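Local coordinates for protein sulfide-quinone reductase (PDB 3HYW) that oxidises hydrogen sulfide using FAD and a quinone, probably accumulating polysulfur that is released typically as cyclooctasulfur, at residues V6-G11 / N86-Q91; E79-D84 / L101-G106. All blocks are in the same frame, centred on the assembly; numbering follows the deposited sequence.

Contact 1: V6-G11 / N86-Q91. With FAD (flavin-adenine dinucleotide), chain G.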
# COMPACT_ATOMS: atom_id res chain seq x y z
N VAL A 6 45.63 10.84 19.60
CA VAL A 6 45.82 10.34 18.24
C VAL A 6 44.46 9.97 17.65
O VAL A 6 43.67 9.25 18.29
CB VAL A 6 46.78 9.12 18.18
CG1 VAL A 6 46.78 8.48 16.79
CG2 VAL A 6 48.19 9.54 18.58
N VAL A 7 44.19 10.46 16.45
CA VAL A 7 42.99 10.13 15.71
C VAL A 7 43.40 9.34 14.47
O VAL A 7 44.20 9.81 13.65
CB VAL A 7 42.20 11.39 15.29
CG1 VAL A 7 40.94 11.01 14.51
CG2 VAL A 7 41.83 12.24 16.51
N ILE A 8 42.86 8.13 14.34
CA ILE A 8 43.12 7.33 13.15
C ILE A 8 41.95 7.47 12.18
O ILE A 8 40.84 6.99 12.45
CB ILE A 8 43.35 5.83 13.47
CG1 ILE A 8 44.43 5.65 14.55
CG2 ILE A 8 43.76 5.10 12.20
CD1 ILE A 8 44.65 4.18 14.98
N GLY A 9 42.22 8.12 11.05
CA GLY A 9 41.22 8.26 9.99
C GLY A 9 40.95 9.71 9.68
O GLY A 9 40.59 10.49 10.57
N GLY A 10 41.12 10.08 8.41
CA GLY A 10 40.86 11.44 7.95
C GLY A 10 39.55 11.61 7.20
O GLY A 10 39.50 12.27 6.16
N GLY A 11 38.48 11.03 7.74
CA GLY A 11 37.15 11.10 7.14
C GLY A 11 36.19 11.87 8.03
O GLY A 11 36.61 12.68 8.86
N ASN A 86 49.82 2.00 25.05
CA ASN A 86 49.24 3.25 24.52
C ASN A 86 49.98 3.76 23.29
O ASN A 86 50.37 4.93 23.22
CB ASN A 86 49.18 4.35 25.59
CG ASN A 86 48.32 3.96 26.78
OD1 ASN A 86 47.15 3.61 26.63
ND2 ASN A 86 48.91 4.02 27.97
N THR A 87 50.18 2.88 22.31
CA THR A 87 50.90 3.25 21.09
C THR A 87 50.16 2.85 19.82
O THR A 87 49.38 1.91 19.80
CB THR A 87 52.30 2.63 21.03
OG1 THR A 87 52.18 1.20 21.11
CG2 THR A 87 53.19 3.15 22.16
N VAL A 88 50.45 3.60 18.75
CA VAL A 88 50.04 3.26 17.40
C VAL A 88 51.30 3.16 16.55
O VAL A 88 52.21 3.99 16.68
CB VAL A 88 49.08 4.33 16.80
CG1 VAL A 88 48.57 3.91 15.42
CG2 VAL A 88 47.90 4.56 17.73
N THR A 89 51.36 2.15 15.69
CA THR A 89 52.47 1.99 14.77
C THR A 89 51.97 2.13 13.34
O THR A 89 50.97 1.52 12.97
CB THR A 89 53.19 0.64 14.95
OG1 THR A 89 53.33 0.36 16.35
CG2 THR A 89 54.56 0.64 14.29
N THR A 90 52.67 2.93 12.54
CA THR A 90 52.30 3.13 11.14
C THR A 90 52.96 2.08 10.25
O THR A 90 53.83 1.33 10.70
CB THR A 90 52.64 4.55 10.64
OG1 THR A 90 54.05 4.77 10.72
CG2 THR A 90 51.92 5.61 11.48
N GLN A 91 52.56 2.05 8.98
CA GLN A 91 53.08 1.09 8.00
C GLN A 91 54.60 1.18 7.82
O GLN A 91 55.27 0.16 7.65
CB GLN A 91 52.35 1.26 6.66
CG GLN A 91 52.49 0.07 5.71
CD GLN A 91 51.32 -0.06 4.75
OE1 GLN A 91 50.75 0.93 4.29
NE2 GLN A 91 50.94 -1.30 4.44
PA FAD G . 35.18 7.66 6.26
O1A FAD G . 34.57 9.03 6.12
O2A FAD G . 35.13 6.71 5.10
O5B FAD G . 36.70 7.90 6.69
C5B FAD G . 37.60 6.87 7.07
C4B FAD G . 39.00 7.44 6.93
O4B FAD G . 39.95 6.56 7.54
C3B FAD G . 39.41 7.55 5.47
O3B FAD G . 40.12 8.78 5.29
C2B FAD G . 40.33 6.36 5.26
O2B FAD G . 41.28 6.60 4.22
C1B FAD G . 41.00 6.26 6.62
N9A FAD G . 41.57 4.92 6.94
C8A FAD G . 41.04 3.71 6.67
N7A FAD G . 41.87 2.75 7.16
C5A FAD G . 42.92 3.38 7.73
C6A FAD G . 44.08 2.93 8.37
N6A FAD G . 44.31 1.61 8.53
N1A FAD G . 44.97 3.84 8.85
C2A FAD G . 44.76 5.16 8.71
N3A FAD G . 43.66 5.61 8.09
C4A FAD G . 42.73 4.74 7.60
N1 FAD G . 25.68 9.35 5.23
C2 FAD G . 24.76 10.35 5.26
O2 FAD G . 24.39 10.83 6.35
N3 FAD G . 24.24 10.86 4.12
C4 FAD G . 24.63 10.38 2.92
O4 FAD G . 24.10 10.87 1.76
C4X FAD G . 25.56 9.35 2.87
N5 FAD G . 25.94 8.87 1.67
C5X FAD G . 26.86 7.88 1.59
C6 FAD G . 27.25 7.40 0.33
C7 FAD G . 28.18 6.37 0.22
C7M FAD G . 28.57 5.88 -1.16
C8 FAD G . 28.73 5.82 1.39
C8M FAD G . 29.75 4.70 1.34
C9 FAD G . 28.33 6.30 2.64
C9A FAD G . 27.40 7.35 2.76
N10 FAD G . 27.02 7.84 3.98
C10 FAD G . 26.10 8.83 4.05
C1' FAD G . 27.54 7.22 5.22
C2' FAD G . 28.61 7.91 6.04
O2' FAD G . 28.24 9.28 6.28
C3' FAD G . 29.96 7.77 5.33
O3' FAD G . 30.26 6.36 5.16
C4' FAD G . 31.07 8.44 6.12
O4' FAD G . 32.19 8.64 5.24
C5' FAD G . 31.49 7.60 7.32
O5' FAD G . 32.47 8.30 8.09
P FAD G . 33.73 7.56 8.76
O1P FAD G . 34.57 8.61 9.42
O2P FAD G . 33.27 6.36 9.56
O3P FAD G . 34.53 6.91 7.51
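Val88 lowers its two methyl groups onto Val6 and Ile8, seating the antiparallel strand 87-90 on the face of the parallel sheet in the Rossmann-type, FAD-binding fold. Its branches divide the work: CG1, anti to the backbone N (chi1 -176°), meets CD1 of Ile8 end on at 4.0 Å, while CG2 slants across CG1 of Val6 at 4.2 Å. This is a small, wholly apolar and buried patch, and Leu101 on the neighbouring strand 100-103 touches all three side chains. Away from it Thr87 and Thr89 are polar but still buried: Thr87 points off the parallel sheet, and OG1 of Thr89 is hydrogen-bonded to NZ of Lys95. The open side lies at the flanking residues, Asn86 partly exposed and Gln91 exposed. Asn86 and Thr87, both opposite Asp82, form a G1 beta bulge where the hairpin turns back.

The two branches of Ile8 face different partners. While its CD1 is taken up by Val88, its other branch, CG2, rests 3.6 Å from C2A of the FAD adenine. Beyond it the strand opens into the glycine-rich turn that binds FAD, with Gly11 as N-cap of helix 12-24. With no side chains there, the cofactor comes close to the backbone: the CA of Gly9 is 3.2 Å from the ribose O4B, and the CA of Gly11 is 3.3 Å from O5B.

Contact 2: E79-D84 / L101-G106. With FAD (flavin-adenine dinucleotide), chain G.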
# COMPACT_ATOMS: atom_id res chain seq x y z
N GLU A 79 49.01 0.84 11.18
CA GLU A 79 49.19 -0.60 10.99
C GLU A 79 48.75 -1.41 12.21
O GLU A 79 48.06 -2.42 12.07
CB GLU A 79 50.65 -0.89 10.64
CG GLU A 79 50.98 -2.36 10.40
CD GLU A 79 52.45 -2.57 10.07
OE1 GLU A 79 53.30 -2.49 10.99
OE2 GLU A 79 52.76 -2.84 8.89
N SER A 80 49.16 -0.98 13.39
CA SER A 80 48.76 -1.66 14.61
C SER A 80 48.56 -0.72 15.79
O SER A 80 49.01 0.43 15.78
CB SER A 80 49.73 -2.80 14.97
OG SER A 80 50.99 -2.32 15.35
N ILE A 81 47.86 -1.23 16.80
CA ILE A 81 47.61 -0.51 18.04
C ILE A 81 48.02 -1.42 19.19
O ILE A 81 47.58 -2.58 19.27
CB ILE A 81 46.10 -0.15 18.20
CG1 ILE A 81 45.64 0.79 17.08
CG2 ILE A 81 45.82 0.45 19.58
CD1 ILE A 81 44.13 0.86 16.90
N ASP A 82 48.87 -0.92 20.08
CA ASP A 82 49.17 -1.59 21.34
C ASP A 82 48.49 -0.80 22.46
O ASP A 82 49.01 0.23 22.90
CB ASP A 82 50.68 -1.72 21.56
CG ASP A 82 51.03 -2.50 22.83
OD1 ASP A 82 50.17 -2.65 23.72
OD2 ASP A 82 52.20 -2.95 22.96
N PRO A 83 47.32 -1.28 22.92
CA PRO A 83 46.51 -0.55 23.90
C PRO A 83 47.08 -0.59 25.32
O PRO A 83 46.72 0.24 26.14
CB PRO A 83 45.16 -1.27 23.85
CG PRO A 83 45.49 -2.65 23.44
CD PRO A 83 46.70 -2.57 22.55
N ASP A 84 47.95 -1.57 25.59
CA ASP A 84 48.62 -1.69 26.87
C ASP A 84 49.78 -0.70 26.97
O ASP A 84 50.05 -0.17 28.05
CB ASP A 84 49.14 -3.11 27.09
CG ASP A 84 48.03 -4.15 27.06
OD1 ASP A 84 47.09 -4.04 27.88
OD2 ASP A 84 48.09 -5.07 26.21
N LEU A 101 43.12 7.72 22.35
CA LEU A 101 43.07 7.27 20.96
C LEU A 101 41.64 7.28 20.43
O LEU A 101 40.74 6.75 21.07
CB LEU A 101 43.66 5.86 20.83
CG LEU A 101 43.57 5.19 19.45
CD1 LEU A 101 44.58 5.81 18.50
CD2 LEU A 101 43.77 3.69 19.53
N VAL A 102 41.46 7.87 19.25
CA VAL A 102 40.18 7.82 18.55
C VAL A 102 40.32 7.01 17.26
O VAL A 102 41.09 7.37 16.36
CB VAL A 102 39.64 9.24 18.20
CG1 VAL A 102 38.31 9.15 17.48
CG2 VAL A 102 39.52 10.09 19.45
N ILE A 103 39.58 5.91 17.18
CA ILE A 103 39.59 5.07 15.99
C ILE A 103 38.42 5.44 15.09
O ILE A 103 37.25 5.32 15.49
CB ILE A 103 39.56 3.55 16.33
CG1 ILE A 103 40.68 3.23 17.33
CG2 ILE A 103 39.68 2.71 15.04
CD1 ILE A 103 40.60 1.85 17.96
N ALA A 104 38.73 5.91 13.89
CA ALA A 104 37.72 6.40 12.94
C ALA A 104 38.08 6.04 11.49
O ALA A 104 38.04 6.90 10.59
CB ALA A 104 37.54 7.91 13.10
N THR A 105 38.40 4.77 11.27
CA THR A 105 38.92 4.29 9.99
C THR A 105 37.85 4.01 8.92
O THR A 105 38.19 3.65 7.79
CB THR A 105 39.77 3.01 10.19
OG1 THR A 105 39.04 2.07 10.98
CG2 THR A 105 41.07 3.33 10.89
N GLY A 106 36.58 4.16 9.26
CA GLY A 106 35.50 3.96 8.29
C GLY A 106 35.27 2.48 7.99
O GLY A 106 35.77 1.62 8.71
PA FAD G . 35.18 7.66 6.26
O1A FAD G . 34.57 9.03 6.12
O2A FAD G . 35.13 6.71 5.10
O5B FAD G . 36.70 7.90 6.69
C5B FAD G . 37.60 6.87 7.07
C4B FAD G . 39.00 7.44 6.93
O4B FAD G . 39.95 6.56 7.54
C3B FAD G . 39.41 7.55 5.47
O3B FAD G . 40.12 8.78 5.29
C2B FAD G . 40.33 6.36 5.26
O2B FAD G . 41.28 6.60 4.22
C1B FAD G . 41.00 6.26 6.62
N9A FAD G . 41.57 4.92 6.94
C8A FAD G . 41.04 3.71 6.67
N7A FAD G . 41.87 2.75 7.16
C5A FAD G . 42.92 3.38 7.73
C6A FAD G . 44.08 2.93 8.37
N6A FAD G . 44.31 1.61 8.53
N1A FAD G . 44.97 3.84 8.85
C2A FAD G . 44.76 5.16 8.71
N3A FAD G . 43.66 5.61 8.09
C4A FAD G . 42.73 4.74 7.60
N1 FAD G . 25.68 9.35 5.23
C2 FAD G . 24.76 10.35 5.26
O2 FAD G . 24.39 10.83 6.35
N3 FAD G . 24.24 10.86 4.12
C4 FAD G . 24.63 10.38 2.92
O4 FAD G . 24.10 10.87 1.76
C4X FAD G . 25.56 9.35 2.87
N5 FAD G . 25.94 8.87 1.67
C5X FAD G . 26.86 7.88 1.59
C6 FAD G . 27.25 7.40 0.33
C7 FAD G . 28.18 6.37 0.22
C7M FAD G . 28.57 5.88 -1.16
C8 FAD G . 28.73 5.82 1.39
C8M FAD G . 29.75 4.70 1.34
C9 FAD G . 28.33 6.30 2.64
C9A FAD G . 27.40 7.35 2.76
N10 FAD G . 27.02 7.84 3.98
C10 FAD G . 26.10 8.83 4.05
C1' FAD G . 27.54 7.22 5.22
C2' FAD G . 28.61 7.91 6.04
O2' FAD G . 28.24 9.28 6.28
C3' FAD G . 29.96 7.77 5.33
O3' FAD G . 30.26 6.36 5.16
C4' FAD G . 31.07 8.44 6.12
O4' FAD G . 32.19 8.64 5.24
C5' FAD G . 31.49 7.60 7.32
O5' FAD G . 32.47 8.30 8.09
P FAD G . 33.73 7.56 8.76
O1P FAD G . 34.57 8.61 9.42
O2P FAD G . 33.27 6.36 9.56
O3P FAD G . 34.53 6.91 7.51
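Ile81 stands over the parallel sheet with its CB directed at Leu101 and Ile103, and it meets both through methyl groups. From CB the first branch, CG2, runs anti to the backbone N and meets CD2 of Leu101 at 3.8 Å. The other, CG1, lies beside the backbone N (chi1 -62°) and carries the chain on in an extended form (chi2 162°) to CD1. That terminal methyl reaches the sheet at two points: it meets CD1 of Ile103 tip to tip at 3.8 Å and lies 3.9 Å from CD2 of Leu101. Both branches of Ile81 thus bear on the same leucine methyl. Val259 and Val260 of helix 258-261 pack against Ile81 and Ile103 respectively, and Ile8 adds to the same apolar core.

The contact joins the edge strand 78-82 of the small antiparallel sheet to strand 100-103 of the Rossmann-type parallel sheet. Strand 100-103 then leads into the FAD site. Past Ile103 the chain leaves the sheet, runs beside the adenosine and ends at the pyrophosphate. Thr105, an FAD-binding residue, sets its CG2 3.7 Å from C5A of the adenine, and its carbonyl O comes to 3.1 Å from C8A. Gly106, at positive phi, brings its CA to 3.2 Å from the bridging O3P.

Strand 78-82 is irregular at its start, where Glu79 and Ser80 both face Thr89 in a classic beta bulge. At its far end the carboxylate of Asp82 folds back on the turn, OD1 accepting a weak, bent hydrogen bond from the N of Asp84 (129° at the hydrogen) and a hydrogen bond from the N of Ala85.

Strand 4-8 opens the chain, and contact 1 brings 86-91 back to it across 74 intervening residues that include helix 12-24 and strand 29-33. Contact 2 closes a much shorter loop, 16 residues from 79-84 to 101-106, which contains 86-91. The segments alternate, so the two closures cross. Both tie the three-stranded antiparallel sheet, inserted between strands 71-74 and 100-103, to the same face of the parallel sheet. The contacts are also joined by probable backbone hydrogen bonds: Thr89 O to Glu79 N (2.7 Å) and Ile8 O to Ala104 N (2.8 Å). CG2 of Ile8 also packs on CG2 of Thr105, beside the adenine that both touch.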